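Local coordinates for protein VlsE1 (Borreliella burgdorferi, PDB 1L8W) that is a variable surface lipoprotein of the Lyme disease spirochaete, whose antigenic switching probably serves evasion of the host immune response, at residues P57-A70 and V125-I138. Sequence-based numbering, arbitrary orientation.
Sequences PKKSDVKTYFTTVA and VKTAEGASSGTAAI
Phe66 lays one ring face on Ala128, whose CB stands 3.5 Å from the ring centroid and only 12° off its normal, a CH-pi contact; Tyr65 CD2 lies over the opposite face, toward the rim. Ser132 OG sits at the ring's edge and donates to Ala128 O one turn back. Phe66 CB points at the other helix and meets Glu129 CB, while CG, anti to the carbonyl carbon (chi1 -71°), lays the ring over Ala128. Glu129 swings away from its backbone N and extends obliquely across Thr67, whose OG1 donates to OE2; at 2.5 Å this bond is suspiciously short, its exact geometry doubtful. Lys63 reaches over Ser132 O and bends at its last torsion; NZ then meets Glu129 O at 3.2 Å from above the carbonyl plane, while Ser132 N arrives from the other face. Further along, Lys59 N donates to Ala136 O nearly straight (2.9 Å), and Ile138 N to Pro57 O (3.2 Å), bridging the two backbones. Ile138 CD1 packs on Pro57 CB (3.8 Å), and Lys59 runs past Ala136 and Ala137 to place NZ among the carbonyls of Gly280, Ala282 and Gly285. Segments 59-70 and 125-131, of helices 59-80 and 106-131, run nearly antiparallel (156°); Ile166 of helix 153-170 touches Phe66 and Val125, and helix 294-333 meets Tyr65 and Ile138.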
loop_
_atom_site.group_PDB
_atom_site.type_symbol
_atom_site.label_atom_id
_atom_site.label_comp_id
_atom_site.label_asym_id
_atom_site.label_seq_id
_atom_site.Cartn_x
_atom_site.Cartn_y
_atom_site.Cartn_z
ATOM N N PRO A 57 -1.037 13.275 -5.823
ATOM C CA PRO A 57 0.158 12.431 -5.908
ATOM C C PRO A 57 0.017 11.356 -6.981
ATOM O O PRO A 57 -1.074 10.836 -7.240
ATOM C CB PRO A 57 0.278 11.855 -4.493
ATOM C CG PRO A 57 -1.129 11.894 -3.981
ATOM C CD PRO A 57 -1.644 13.203 -4.483
ATOM N N LYS A 58 1.131 11.019 -7.604
ATOM C CA LYS A 58 1.124 10.030 -8.664
ATOM C C LYS A 58 1.714 8.701 -8.222
ATOM O O LYS A 58 2.445 8.620 -7.232
ATOM C CB LYS A 58 1.937 10.544 -9.854
ATOM C CG LYS A 58 1.583 11.946 -10.312
ATOM C CD LYS A 58 0.160 12.012 -10.835
ATOM C CE LYS A 58 -0.060 13.303 -11.613
ATOM N NZ LYS A 58 -1.500 13.581 -11.830
ATOM N N LYS A 59 1.392 7.659 -8.979
ATOM C CA LYS A 59 1.924 6.342 -8.715
ATOM C C LYS A 59 3.450 6.420 -8.870
ATOM O O LYS A 59 4.177 5.615 -8.305
ATOM C CB LYS A 59 1.346 5.339 -9.707
ATOM C CG LYS A 59 -0.166 5.132 -9.597
ATOM C CD LYS A 59 -0.642 4.175 -10.687
ATOM C CE LYS A 59 -2.155 3.942 -10.665
ATOM N NZ LYS A 59 -2.613 3.194 -9.450
ATOM N N SER A 60 3.928 7.391 -9.646
ATOM C CA SER A 60 5.366 7.553 -9.850
ATOM C C SER A 60 6.017 8.133 -8.583
ATOM O O SER A 60 7.202 7.915 -8.331
ATOM C CB SER A 60 5.637 8.460 -11.061
ATOM O OG SER A 60 5.205 9.786 -10.823
ATOM N N ASP A 61 5.233 8.861 -7.793
ATOM C CA ASP A 61 5.723 9.430 -6.547
ATOM C C ASP A 61 6.045 8.287 -5.583
ATOM O O ASP A 61 6.919 8.420 -4.716
ATOM C CB ASP A 61 4.674 10.346 -5.909
ATOM C CG ASP A 61 4.540 11.667 -6.629
ATOM O OD1 ASP A 61 5.582 12.303 -6.883
ATOM O OD2 ASP A 61 3.401 12.070 -6.940
ATOM N N VAL A 62 5.345 7.167 -5.752
ATOM C CA VAL A 62 5.547 5.996 -4.913
ATOM C C VAL A 62 6.936 5.412 -5.161
ATOM O O VAL A 62 7.630 4.990 -4.234
ATOM C CB VAL A 62 4.473 4.910 -5.204
ATOM C CG1 VAL A 62 4.746 3.661 -4.368
ATOM C CG2 VAL A 62 3.089 5.462 -4.905
ATOM N N LYS A 63 7.337 5.395 -6.424
ATOM C CA LYS A 63 8.640 4.876 -6.789
ATOM C C LYS A 63 9.691 5.807 -6.207
ATOM O O LYS A 63 10.676 5.359 -5.607
ATOM C CB LYS A 63 8.772 4.806 -8.312
ATOM C CG LYS A 63 10.026 4.094 -8.817
ATOM C CD LYS A 63 10.083 4.145 -10.334
ATOM C CE LYS A 63 11.273 3.385 -10.881
ATOM N NZ LYS A 63 11.147 1.932 -10.637
ATOM N N THR A 64 9.466 7.105 -6.374
ATOM C CA THR A 64 10.386 8.125 -5.868
ATOM C C THR A 64 10.588 7.959 -4.361
ATOM O O THR A 64 11.710 8.076 -3.852
ATOM C CB THR A 64 9.838 9.538 -6.166
ATOM O OG1 THR A 64 9.718 9.704 -7.585
ATOM C CG2 THR A 64 10.760 10.618 -5.610
ATOM N N TYR A 65 9.491 7.696 -3.651
ATOM C CA TYR A 65 9.540 7.489 -2.211
ATOM C C TYR A 65 10.510 6.357 -1.861
ATOM O O TYR A 65 11.411 6.540 -1.042
ATOM C CB TYR A 65 8.148 7.154 -1.662
ATOM C CG TYR A 65 8.182 6.616 -0.245
ATOM C CD1 TYR A 65 8.281 7.475 0.859
ATOM C CD2 TYR A 65 8.179 5.241 -0.011
ATOM C CE1 TYR A 65 8.381 6.967 2.159
ATOM C CE2 TYR A 65 8.278 4.723 1.282
ATOM C CZ TYR A 65 8.383 5.586 2.361
ATOM O OH TYR A 65 8.509 5.051 3.626
ATOM N N PHE A 66 10.333 5.193 -2.482
ATOM C CA PHE A 66 11.223 4.065 -2.208
ATOM C C PHE A 66 12.680 4.345 -2.588
ATOM O O PHE A 66 13.583 4.038 -1.819
ATOM C CB PHE A 66 10.735 2.790 -2.918
ATOM C CG PHE A 66 9.479 2.197 -2.325
ATOM C CD1 PHE A 66 9.411 1.877 -0.971
ATOM C CD2 PHE A 66 8.368 1.944 -3.128
ATOM C CE1 PHE A 66 8.245 1.306 -0.423
ATOM C CE2 PHE A 66 7.211 1.378 -2.598
ATOM C CZ PHE A 66 7.144 1.059 -1.246
ATOM N N THR A 67 12.911 4.929 -3.764
ATOM C CA THR A 67 14.274 5.238 -4.200
ATOM C C THR A 67 14.944 6.150 -3.169
ATOM O O THR A 67 16.080 5.907 -2.746
ATOM C CB THR A 67 14.302 5.958 -5.564
ATOM O OG1 THR A 67 13.473 5.257 -6.501
ATOM C CG2 THR A 67 15.759 6.000 -6.121
ATOM N N THR A 68 14.224 7.192 -2.759
ATOM C CA THR A 68 14.728 8.140 -1.773
ATOM C C THR A 68 15.051 7.417 -0.456
ATOM O O THR A 68 16.044 7.730 0.191
ATOM C CB THR A 68 13.694 9.270 -1.505
ATOM O OG1 THR A 68 13.358 9.917 -2.740
ATOM C CG2 THR A 68 14.267 10.312 -0.543
ATOM N N VAL A 69 14.202 6.464 -0.065
ATOM C CA VAL A 69 14.404 5.684 1.151
ATOM C C VAL A 69 15.655 4.827 0.972
ATOM O O VAL A 69 16.475 4.699 1.881
ATOM C CB VAL A 69 13.202 4.722 1.432
ATOM C CG1 VAL A 69 13.579 3.720 2.532
ATOM C CG2 VAL A 69 11.977 5.513 1.837
ATOM N N ALA A 70 15.794 4.216 -0.196
ATOM C CA ALA A 70 16.972 3.397 -0.456
ATOM C C ALA A 70 18.228 4.254 -0.260
ATOM O O ALA A 70 19.178 3.852 0.427
ATOM C CB ALA A 70 16.922 2.835 -1.883
ATOM N N VAL A 125 13.317 -2.618 0.014
ATOM C CA VAL A 125 12.683 -1.448 -0.584
ATOM C C VAL A 125 12.892 -1.447 -2.092
ATOM O O VAL A 125 12.022 -1.001 -2.835
ATOM C CB VAL A 125 13.211 -0.095 0.007
ATOM C CG1 VAL A 125 13.203 -0.144 1.543
ATOM C CG2 VAL A 125 14.583 0.235 -0.544
ATOM N N LYS A 126 14.033 -1.960 -2.550
ATOM C CA LYS A 126 14.307 -2.002 -3.988
ATOM C C LYS A 126 13.357 -2.963 -4.703
ATOM O O LYS A 126 13.037 -2.780 -5.890
ATOM C CB LYS A 126 15.766 -2.376 -4.254
ATOM C CG LYS A 126 16.759 -1.264 -3.894
ATOM C CD LYS A 126 18.182 -1.656 -4.292
ATOM C CE LYS A 126 19.201 -0.571 -3.949
ATOM N NZ LYS A 126 18.920 0.719 -4.629
ATOM N N THR A 127 12.897 -3.982 -3.982
ATOM C CA THR A 127 11.933 -4.904 -4.562
ATOM C C THR A 127 10.662 -4.061 -4.760
ATOM O O THR A 127 10.071 -4.057 -5.840
ATOM C CB THR A 127 11.622 -6.090 -3.619
ATOM O OG1 THR A 127 12.823 -6.829 -3.351
ATOM C CG2 THR A 127 10.606 -7.021 -4.261
ATOM N N ALA A 128 10.265 -3.324 -3.723
ATOM C CA ALA A 128 9.085 -2.468 -3.811
ATOM C C ALA A 128 9.289 -1.407 -4.899
ATOM O O ALA A 128 8.411 -1.178 -5.737
ATOM C CB ALA A 128 8.827 -1.793 -2.481
ATOM N N GLU A 129 10.448 -0.757 -4.867
ATOM C CA GLU A 129 10.783 0.272 -5.851
ATOM C C GLU A 129 10.626 -0.242 -7.285
ATOM O O GLU A 129 9.951 0.380 -8.110
ATOM C CB GLU A 129 12.225 0.767 -5.637
ATOM C CG GLU A 129 12.718 1.720 -6.725
ATOM C CD GLU A 129 14.227 1.949 -6.678
ATOM O OE1 GLU A 129 14.970 0.963 -6.546
ATOM O OE2 GLU A 129 14.673 3.104 -6.789
ATOM N N GLY A 130 11.240 -1.379 -7.586
ATOM C CA GLY A 130 11.129 -1.915 -8.928
ATOM C C GLY A 130 9.699 -2.263 -9.318
ATOM O O GLY A 130 9.363 -2.332 -10.507
ATOM N N ALA A 131 8.855 -2.489 -8.316
ATOM C CA ALA A 131 7.459 -2.844 -8.545
ATOM C C ALA A 131 6.556 -1.623 -8.695
ATOM O O ALA A 131 5.409 -1.742 -9.141
ATOM C CB ALA A 131 6.953 -3.729 -7.395
ATOM N N SER A 132 7.071 -0.454 -8.317
ATOM C CA SER A 132 6.309 0.787 -8.401
ATOM C C SER A 132 6.480 1.439 -9.786
ATOM O O SER A 132 6.968 2.565 -9.922
ATOM C CB SER A 132 6.771 1.730 -7.294
ATOM O OG SER A 132 6.696 1.088 -6.035
ATOM N N SER A 133 6.031 0.719 -10.803
ATOM C CA SER A 133 6.146 1.140 -12.193
ATOM C C SER A 133 4.999 1.949 -12.766
ATOM O O SER A 133 4.956 2.170 -13.970
ATOM C CB SER A 133 6.337 -0.096 -13.065
ATOM O OG SER A 133 5.344 -1.055 -12.755
ATOM N N GLY A 134 4.072 2.395 -11.929
ATOM C CA GLY A 134 2.951 3.152 -12.456
ATOM C C GLY A 134 3.290 4.592 -12.779
ATOM O O GLY A 134 4.309 5.116 -12.320
ATOM N N THR A 135 2.438 5.235 -13.573
ATOM C CA THR A 135 2.661 6.633 -13.922
ATOM C C THR A 135 1.393 7.466 -13.713
ATOM O O THR A 135 1.463 8.677 -13.534
ATOM C CB THR A 135 3.164 6.794 -15.394
ATOM O OG1 THR A 135 2.199 6.250 -16.302
ATOM C CG2 THR A 135 4.497 6.074 -15.591
ATOM N N ALA A 136 0.239 6.805 -13.710
ATOM C CA ALA A 136 -1.032 7.501 -13.521
ATOM C C ALA A 136 -1.231 7.966 -12.084
ATOM O O ALA A 136 -0.432 7.680 -11.195
ATOM C CB ALA A 136 -2.206 6.600 -13.956
ATOM N N ALA A 137 -2.303 8.709 -11.863
ATOM C CA ALA A 137 -2.614 9.201 -10.534
ATOM C C ALA A 137 -2.847 8.015 -9.601
ATOM O O ALA A 137 -3.299 6.948 -10.031
ATOM C CB ALA A 137 -3.862 10.079 -10.591
ATOM N N ILE A 138 -2.517 8.191 -8.329
ATOM C CA ILE A 138 -2.727 7.132 -7.356
ATOM C C ILE A 138 -4.235 6.945 -7.286
ATOM O O ILE A 138 -4.733 5.841 -7.085
ATOM C CB ILE A 138 -2.173 7.537 -5.977
ATOM C CG1 ILE A 138 -0.650 7.417 -5.983
ATOM C CG2 ILE A 138 -2.794 6.691 -4.870
ATOM C CD1 ILE A 138 0.006 8.122 -4.812
HETATM O O HOH W 1 3.886 10.066 -13.161
HETATM O O HOH W 2 9.677 0.356 -12.308
#